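Local structure of ancestral D-type dye decolorizing peroxidase (Geotrichum candidum, 7ANV) at residues F25-D30 with D139-I144; F84-L89 with A103-Q108. The protein probably uses hydrogen peroxide at its haem to oxidise dyes and other aromatic substrates. All coordinates share one frame; numbering follows the deposited sequence.

Contact 1: residues F25-D30 with D139-I144; sequences FFKITD and DIHGVI
A classic beta bulge joins the two middle strands, 20-28 and 142-148, of the four-stranded antiparallel sheet in the N-terminal alpha+beta barrel domain. H141 and G142 both face F26. F26 O takes a bond from H141 N (2.8 Å) and a weak one from G142 N. F26 N donates to G142 O at 3.0 Å. Beyond the bulge a side chain replaces a backbone acceptor: H141 ND1 accepts from I28 N at 2.9 Å, with the donor 30° out of the ring plane. K27 CG lies over one face of the H141 ring, 3.7 Å from H141 CE1. H141 NE2 donates weakly to OD2 of the poorly ordered D139. A leucine in place of H141 would probably leave the I28 N-H without its acceptor and D139 without this donor. On one face of the sheet, chi1 of F26 (64°) lays the ring over G142, with F26 CZ 3.6 Å from G142 CA. On the other face, the F25 ring meets F251 and F135 edge-to-face, while V143 CG2 sits over one of its faces, 3.6 Å from F25 CE1.

Contact 2: residues F84-L89 with A103-Q108; sequences FSHAGL and AFKAGQ
H86 faces the end of helix 102-106 and meets it along most of its side chain. H86 CB comes first: it lies 3.4 Å from F104 O and sits over one face of the F104 ring, 3.8 Å from F104 CE2, in a CH-pi contact. With CG anti to the backbone N (chi1 167°), the imidazole reaches on to K105. K105 CA lies over one ring face, 3.9 Å from H86 CG. H86 CD2 comes within 3.3 Å of K105 O, a close approach of a ring carbon to a carbonyl. H86 NE2 lies farther from that oxygen, and H86 ND1 bonds to D96 OD2 in the loop between the two helices. H86 is the first residue of helix 86-92, which follows strand 78-84 after a single residue, S85. S85 is the N-cap, and its OG accepts from G88 N while also bonding to I140 O. The H86 N-H lies in the first helical turn and is taken by a water, 2.9 Å from H86 N. That water donates to F104 O at 2.8 Å, so it bridges the two backbones. The F104 ring packs against the residues round the cap. F84 O lies at its edge, in plane, 3.5 Å from F104 CE1. L89 CD1 also meets the edge, 3.9 Å from F104 CZ, and the two side chains cross at about a right angle. The K105 chain runs off from H86, and K105 NZ bonds to D97 O.

Overall arrangement
Both contacts are largely buried, their centres about 11 Å apart. Contact 1 lies within the sheet. Contact 2 lies at the sheet's end, where strand 78-84 passes into helix 86-92, and its segments fall in sequence between those of contact 1. Contact 1 combines backbone bonds with one histidine side-chain bond and ring packing. In contact 2 the segments share no direct hydrogen bond and meet through ring packing and a bridging water. Each has a more open edge: K27 and D139 in contact 1, H86 and K105 in contact 2. They meet at S85, whose N lies 3.0 Å from H141 O, a probable hydrogen bond. H141 CB packs on G88 CA. Neither contact lines the haem pocket.

Contact 1: residues F25-D30 with D139-I144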
ATOM      1  N   PHE A  25       3.829  -7.778  15.539  1.00 19.31           N
ATOM      2  CA  PHE A  25       2.374  -7.966  15.753  1.00 20.23           C
ATOM      3  C   PHE A  25       2.231  -8.625  17.119  1.00 20.33           C
ATOM      4  O   PHE A  25       2.919  -9.622  17.430  1.00 21.44           O
ATOM      5  CB  PHE A  25       1.750  -8.838  14.669  1.00 19.37           C
ATOM      6  CG  PHE A  25       1.836  -8.228  13.303  1.00 19.56           C
ATOM      7  CD1 PHE A  25       0.857  -7.336  12.877  1.00 18.96           C
ATOM      8  CD2 PHE A  25       2.864  -8.543  12.439  1.00 19.00           C
ATOM      9  CE1 PHE A  25       0.921  -6.787  11.613  1.00 18.83           C
ATOM     10  CE2 PHE A  25       2.934  -7.967  11.182  1.00 19.11           C
ATOM     11  CZ  PHE A  25       1.947  -7.120  10.753  1.00 18.31           C
ATOM     12  N   PHE A  26       1.400  -8.056  17.970  1.00 20.64           N
ATOM     13  CA  PHE A  26       1.340  -8.517  19.369  1.00 21.12           C
ATOM     14  C   PHE A  26      -0.092  -8.732  19.815  1.00 22.34           C
ATOM     15  O   PHE A  26      -1.041  -8.187  19.249  1.00 21.13           O
ATOM     16  CB  PHE A  26       2.051  -7.536  20.306  1.00 21.27           C
ATOM     17  CG  PHE A  26       1.407  -6.173  20.361  1.00 20.47           C
ATOM     18  CD1 PHE A  26       0.416  -5.888  21.294  1.00 20.09           C
ATOM     19  CD2 PHE A  26       1.825  -5.166  19.506  1.00 19.84           C
ATOM     20  CE1 PHE A  26      -0.170  -4.632  21.348  1.00 19.89           C
ATOM     21  CE2 PHE A  26       1.224  -3.921  19.549  1.00 19.25           C
ATOM     22  CZ  PHE A  26       0.241  -3.650  20.471  1.00 20.11           C
ATOM     23  N   LYS A  27      -0.196  -9.597  20.817  1.00 23.47           N
ATOM     24  CA  LYS A  27      -1.411  -9.820  21.615  1.00 25.28           C
ATOM     25  C   LYS A  27      -1.140  -9.210  22.980  1.00 24.70           C
ATOM     26  O   LYS A  27      -0.029  -9.415  23.530  1.00 24.78           O
ATOM     27  CB  LYS A  27      -1.695 -11.320  21.678  1.00 27.27           C
ATOM     28  CG  LYS A  27      -2.906 -11.716  22.493  1.00 32.05           C
ATOM     29  CD  LYS A  27      -3.088 -13.228  22.531  1.00 34.64           C
ATOM     30  CE  LYS A  27      -4.389 -13.674  23.164  1.00 38.33           C
ATOM     31  NZ  LYS A  27      -4.229 -15.033  23.738  1.00 40.96           N
ATOM     32  N   ILE A  28      -2.114  -8.476  23.504  1.00 23.60           N
ATOM     33  CA  ILE A  28      -2.089  -7.938  24.885  1.00 23.84           C
ATOM     34  C   ILE A  28      -2.522  -9.066  25.822  1.00 25.34           C
ATOM     35  O   ILE A  28      -3.677  -9.540  25.704  1.00 26.17           O
ATOM     36  CB  ILE A  28      -2.962  -6.689  25.024  1.00 23.53           C
ATOM     37  CG1 ILE A  28      -2.462  -5.564  24.106  1.00 22.14           C
ATOM     38  CG2 ILE A  28      -3.076  -6.281  26.492  1.00 23.90           C
ATOM     39  CD1 ILE A  28      -3.434  -4.431  23.894  1.00 21.75           C
ATOM     40  N   THR A  29      -1.641  -9.456  26.747  1.00 25.94           N
ATOM     41  CA  THR A  29      -1.915 -10.564  27.707  1.00 27.40           C
ATOM     42  C   THR A  29      -2.239  -9.989  29.084  1.00 28.30           C
ATOM     43  O   THR A  29      -2.709 -10.748  29.937  1.00 28.26           O
ATOM     44  CB  THR A  29      -0.730 -11.527  27.752  1.00 28.49           C
ATOM     45  OG1 THR A  29       0.449 -10.784  28.060  1.00 28.79           O
ATOM     46  CG2 THR A  29      -0.508 -12.207  26.432  1.00 29.02           C
ATOM     47  N   ASP A  30      -1.912  -8.727  29.347  1.00 27.27           N
ATOM     48  CA  ASP A  30      -2.188  -8.098  30.675  1.00 28.80           C
ATOM     49  C   ASP A  30      -2.533  -6.636  30.381  1.00 28.10           C
ATOM     50  O   ASP A  30      -1.582  -5.863  30.252  1.00 27.60           O
ATOM     51  CB  ASP A  30      -0.999  -8.278  31.627  1.00 29.19           C
ATOM     52  CG  ASP A  30      -1.152  -7.664  33.017  1.00 30.19           C
ATOM     53  OD1 ASP A  30      -2.025  -6.787  33.197  1.00 30.50           O
ATOM     54  OD2 ASP A  30      -0.407  -8.092  33.937  1.00 33.74           O
ATOM     55  N   ASP A 139      -5.004 -14.016  17.567  1.00 61.35           N
ATOM     56  CA  ASP A 139      -5.638 -12.770  18.062  1.00 62.50           C
ATOM     57  C   ASP A 139      -4.575 -11.655  18.066  1.00 58.92           C
ATOM     58  O   ASP A 139      -3.850 -11.458  19.069  1.00 60.25           O
ATOM     59  CB  ASP A 139      -6.325 -12.994  19.417  1.00 69.42           C
ATOM     60  CG  ASP A 139      -7.693 -12.333  19.511  1.00 73.42           C
ATOM     61  OD1 ASP A 139      -8.235 -11.968  18.429  1.00 70.97           O
ATOM     62  OD2 ASP A 139      -8.204 -12.159  20.658  1.00 78.65           O
ATOM     63  N   ILE A 140      -4.475 -10.961  16.942  1.00 26.55           N
ATOM     64  CA  ILE A 140      -3.579  -9.783  16.800  1.00 23.69           C
ATOM     65  C   ILE A 140      -4.317  -8.556  17.361  1.00 22.59           C
ATOM     66  O   ILE A 140      -5.402  -8.150  16.821  1.00 22.09           O
ATOM     67  CB  ILE A 140      -3.121  -9.609  15.345  1.00 23.76           C
ATOM     68  CG1 ILE A 140      -2.267 -10.793  14.892  1.00 24.35           C
ATOM     69  CG2 ILE A 140      -2.365  -8.298  15.199  1.00 23.06           C
ATOM     70  CD1 ILE A 140      -2.025 -10.815  13.416  1.00 25.86           C
ATOM     71  N   HIS A 141      -3.706  -7.937  18.361  1.00 20.53           N
ATOM     72  CA  HIS A 141      -4.257  -6.765  19.085  1.00 20.48           C
ATOM     73  C   HIS A 141      -3.635  -5.464  18.582  1.00 19.03           C
ATOM     74  O   HIS A 141      -4.243  -4.420  18.754  1.00 18.80           O
ATOM     75  CB  HIS A 141      -4.057  -6.953  20.567  1.00 20.92           C
ATOM     76  CG  HIS A 141      -4.936  -8.030  21.121  1.00 21.78           C
ATOM     77  ND1 HIS A 141      -4.851  -8.445  22.412  1.00 23.04           N
ATOM     78  CD2 HIS A 141      -5.968  -8.704  20.564  1.00 23.82           C
ATOM     79  CE1 HIS A 141      -5.764  -9.386  22.645  1.00 23.74           C
ATOM     80  NE2 HIS A 141      -6.451  -9.588  21.521  1.00 25.20           N
ATOM     81  N   GLY A 142      -2.478  -5.554  17.958  1.00 18.52           N
ATOM     82  CA  GLY A 142      -1.778  -4.336  17.521  1.00 18.51           C
ATOM     83  C   GLY A 142      -0.524  -4.671  16.765  1.00 18.41           C
ATOM     84  O   GLY A 142      -0.115  -5.848  16.726  1.00 18.37           O
ATOM     85  N   VAL A 143       0.144  -3.624  16.325  1.00 17.92           N
ATOM     86  CA  VAL A 143       1.428  -3.763  15.638  1.00 18.21           C
ATOM     87  C   VAL A 143       2.270  -2.575  16.041  1.00 17.92           C
ATOM     88  O   VAL A 143       1.787  -1.436  16.094  1.00 18.26           O
ATOM     89  CB  VAL A 143       1.245  -3.890  14.119  1.00 18.57           C
ATOM     90  CG1 VAL A 143       0.549  -2.705  13.455  1.00 18.76           C
ATOM     91  CG2 VAL A 143       2.592  -4.169  13.449  1.00 18.63           C
ATOM     92  N   ILE A 144       3.520  -2.871  16.299  1.00 18.05           N
ATOM     93  CA  ILE A 144       4.558  -1.830  16.495  1.00 18.09           C
ATOM     94  C   ILE A 144       5.385  -1.856  15.238  1.00 18.20           C
ATOM     95  O   ILE A 144       5.878  -2.929  14.862  1.00 18.36           O
ATOM     96  CB  ILE A 144       5.388  -2.066  17.769  1.00 19.66           C
ATOM     97  CG1 ILE A 144       4.481  -2.061  18.993  1.00 21.03           C
ATOM     98  CG2 ILE A 144       6.476  -1.011  17.884  1.00 19.31           C
ATOM     99  CD1 ILE A 144       5.154  -2.420  20.279  1.00 22.60           C
TER

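Contact 2: residues F84-L89 with A103-Q108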
ATOM      1  N   PHE A  84      -3.476  -0.269  16.662  1.00 17.16           N
ATOM      2  CA  PHE A  84      -4.336  -1.215  17.407  1.00 17.50           C
ATOM      3  C   PHE A  84      -5.404  -1.740  16.465  1.00 18.48           C
ATOM      4  O   PHE A  84      -6.028  -0.962  15.745  1.00 19.03           O
ATOM      5  CB  PHE A  84      -4.957  -0.522  18.622  1.00 18.79           C
ATOM      6  CG  PHE A  84      -3.933  -0.134  19.639  1.00 18.54           C
ATOM      7  CD1 PHE A  84      -3.523  -1.021  20.600  1.00 20.06           C
ATOM      8  CD2 PHE A  84      -3.357   1.130  19.609  1.00 19.35           C
ATOM      9  CE1 PHE A  84      -2.553  -0.671  21.519  1.00 19.96           C
ATOM     10  CE2 PHE A  84      -2.350   1.453  20.501  1.00 19.20           C
ATOM     11  CZ  PHE A  84      -1.983   0.567  21.472  1.00 20.42           C
ATOM     12  N   SER A  85      -5.692  -3.038  16.559  1.00 19.13           N
ATOM     13  CA  SER A  85      -6.864  -3.650  15.881  1.00 19.41           C
ATOM     14  C   SER A  85      -8.096  -3.409  16.756  1.00 20.62           C
ATOM     15  O   SER A  85      -7.945  -3.134  17.986  1.00 20.44           O
ATOM     16  CB  SER A  85      -6.608  -5.129  15.665  1.00 19.34           C
ATOM     17  OG  SER A  85      -6.614  -5.773  16.924  1.00 19.54           O
ATOM     18  N   HIS A  86      -9.292  -3.638  16.205  1.00 21.44           N
ATOM     19  CA  HIS A  86     -10.530  -3.650  17.023  1.00 23.43           C
ATOM     20  C   HIS A  86     -10.376  -4.630  18.205  1.00 23.79           C
ATOM     21  O   HIS A  86     -10.822  -4.268  19.338  1.00 24.20           O
ATOM     22  CB  HIS A  86     -11.749  -3.946  16.141  1.00 24.92           C
ATOM     23  CG  HIS A  86     -12.934  -4.271  16.984  1.00 26.37           C
ATOM     24  ND1 HIS A  86     -13.620  -3.305  17.666  1.00 27.91           N
ATOM     25  CD2 HIS A  86     -13.512  -5.441  17.299  1.00 28.20           C
ATOM     26  CE1 HIS A  86     -14.601  -3.862  18.337  1.00 28.46           C
ATOM     27  NE2 HIS A  86     -14.540  -5.169  18.160  1.00 28.97           N
ATOM     28  N   ALA A  87      -9.840  -5.848  17.987  1.00 23.86           N
ATOM     29  CA  ALA A  87      -9.634  -6.872  19.049  1.00 25.05           C
ATOM     30  C   ALA A  87      -8.758  -6.297  20.188  1.00 23.68           C
ATOM     31  O   ALA A  87      -9.050  -6.542  21.371  1.00 24.44           O
ATOM     32  CB  ALA A  87      -9.008  -8.125  18.464  1.00 25.90           C
ATOM     33  N   GLY A  88      -7.765  -5.466  19.846  1.00 22.62           N
ATOM     34  CA  GLY A  88      -6.904  -4.802  20.842  1.00 21.79           C
ATOM     35  C   GLY A  88      -7.671  -3.772  21.641  1.00 22.21           C
ATOM     36  O   GLY A  88      -7.501  -3.744  22.853  1.00 23.36           O
ATOM     37  N   LEU A  89      -8.494  -2.937  20.995  1.00 22.66           N
ATOM     38  CA  LEU A  89      -9.286  -1.901  21.704  1.00 23.74           C
ATOM     39  C   LEU A  89     -10.238  -2.627  22.638  1.00 25.29           C
ATOM     40  O   LEU A  89     -10.455  -2.161  23.766  1.00 25.28           O
ATOM     41  CB  LEU A  89     -10.073  -1.034  20.711  1.00 23.68           C
ATOM     42  CG  LEU A  89      -9.223  -0.243  19.713  1.00 23.74           C
ATOM     43  CD1 LEU A  89     -10.070   0.720  18.892  1.00 24.08           C
ATOM     44  CD2 LEU A  89      -8.099   0.497  20.398  1.00 24.16           C
ATOM     45  N   ALA A 103     -15.669  -2.157   8.482  1.00 25.64           N
ATOM     46  CA  ALA A 103     -14.428  -2.833   8.041  1.00 23.07           C
ATOM     47  C   ALA A 103     -13.482  -3.011   9.236  1.00 22.20           C
ATOM     48  O   ALA A 103     -12.982  -4.109   9.447  1.00 21.60           O
ATOM     49  CB  ALA A 103     -13.738  -2.127   6.910  1.00 23.05           C
ATOM     50  N   PHE A 104     -13.158  -1.938   9.940  1.00 22.09           N
ATOM     51  CA  PHE A 104     -12.212  -1.998  11.064  1.00 21.76           C
ATOM     52  C   PHE A 104     -12.780  -2.930  12.140  1.00 22.97           C
ATOM     53  O   PHE A 104     -12.057  -3.766  12.711  1.00 21.32           O
ATOM     54  CB  PHE A 104     -11.982  -0.603  11.631  1.00 21.54           C
ATOM     55  CG  PHE A 104     -11.167  -0.587  12.897  1.00 20.17           C
ATOM     56  CD1 PHE A 104      -9.787  -0.753  12.892  1.00 19.75           C
ATOM     57  CD2 PHE A 104     -11.798  -0.383  14.110  1.00 20.89           C
ATOM     58  CE1 PHE A 104      -9.056  -0.717  14.052  1.00 19.74           C
ATOM     59  CE2 PHE A 104     -11.061  -0.331  15.281  1.00 20.18           C
ATOM     60  CZ  PHE A 104      -9.688  -0.513  15.261  1.00 20.49           C
ATOM     61  N   LYS A 105     -14.074  -2.783  12.431  1.00 23.91           N
ATOM     62  CA  LYS A 105     -14.695  -3.547  13.547  1.00 26.59           C
ATOM     63  C   LYS A 105     -14.687  -5.038  13.212  1.00 24.80           C
ATOM     64  O   LYS A 105     -14.482  -5.847  14.120  1.00 24.45           O
ATOM     65  CB  LYS A 105     -16.108  -3.031  13.847  1.00 31.02           C
ATOM     66  CG  LYS A 105     -16.115  -1.645  14.474  1.00 35.55           C
ATOM     67  CD  LYS A 105     -17.516  -1.023  14.581  1.00 39.82           C
ATOM     68  CE  LYS A 105     -17.491   0.361  15.211  1.00 41.84           C
ATOM     69  NZ  LYS A 105     -18.406   1.304  14.509  1.00 43.94           N
ATOM     70  N   ALA A 106     -14.893  -5.407  11.956  1.00 23.69           N
ATOM     71  CA  ALA A 106     -15.058  -6.815  11.545  1.00 23.98           C
ATOM     72  C   ALA A 106     -13.692  -7.516  11.421  1.00 22.75           C
ATOM     73  O   ALA A 106     -13.657  -8.768  11.620  1.00 23.95           O
ATOM     74  CB  ALA A 106     -15.869  -6.887  10.263  1.00 24.89           C
ATOM     75  N   GLY A 107     -12.623  -6.776  11.149  1.00 21.98           N
ATOM     76  CA  GLY A 107     -11.269  -7.323  10.970  1.00 20.60           C
ATOM     77  C   GLY A 107     -11.057  -7.775   9.542  1.00 21.11           C
ATOM     78  O   GLY A 107     -12.061  -8.041   8.823  1.00 21.10           O
ATOM     79  N   GLN A 108      -9.817  -7.867   9.106  1.00 20.12           N
ATOM     80  CA  GLN A 108      -9.540  -8.202   7.685  1.00 20.16           C
ATOM     81  C   GLN A 108      -9.901  -9.654   7.346  1.00 21.26           C
ATOM     82  O   GLN A 108     -10.260  -9.928   6.176  1.00 20.55           O
ATOM     83  CB  GLN A 108      -8.077  -7.940   7.359  1.00 19.71           C
ATOM     84  CG  GLN A 108      -7.822  -7.881   5.855  1.00 19.97           C
ATOM     85  CD  GLN A 108      -6.359  -7.700   5.544  1.00 19.43           C
ATOM     86  OE1 GLN A 108      -5.659  -8.599   5.071  1.00 20.50           O
ATOM     87  NE2 GLN A 108      -5.859  -6.529   5.876  1.00 19.66           N
TER
HETATM   88  O   HOH W   1      -9.475  -4.476  13.393  1.00 18.71           O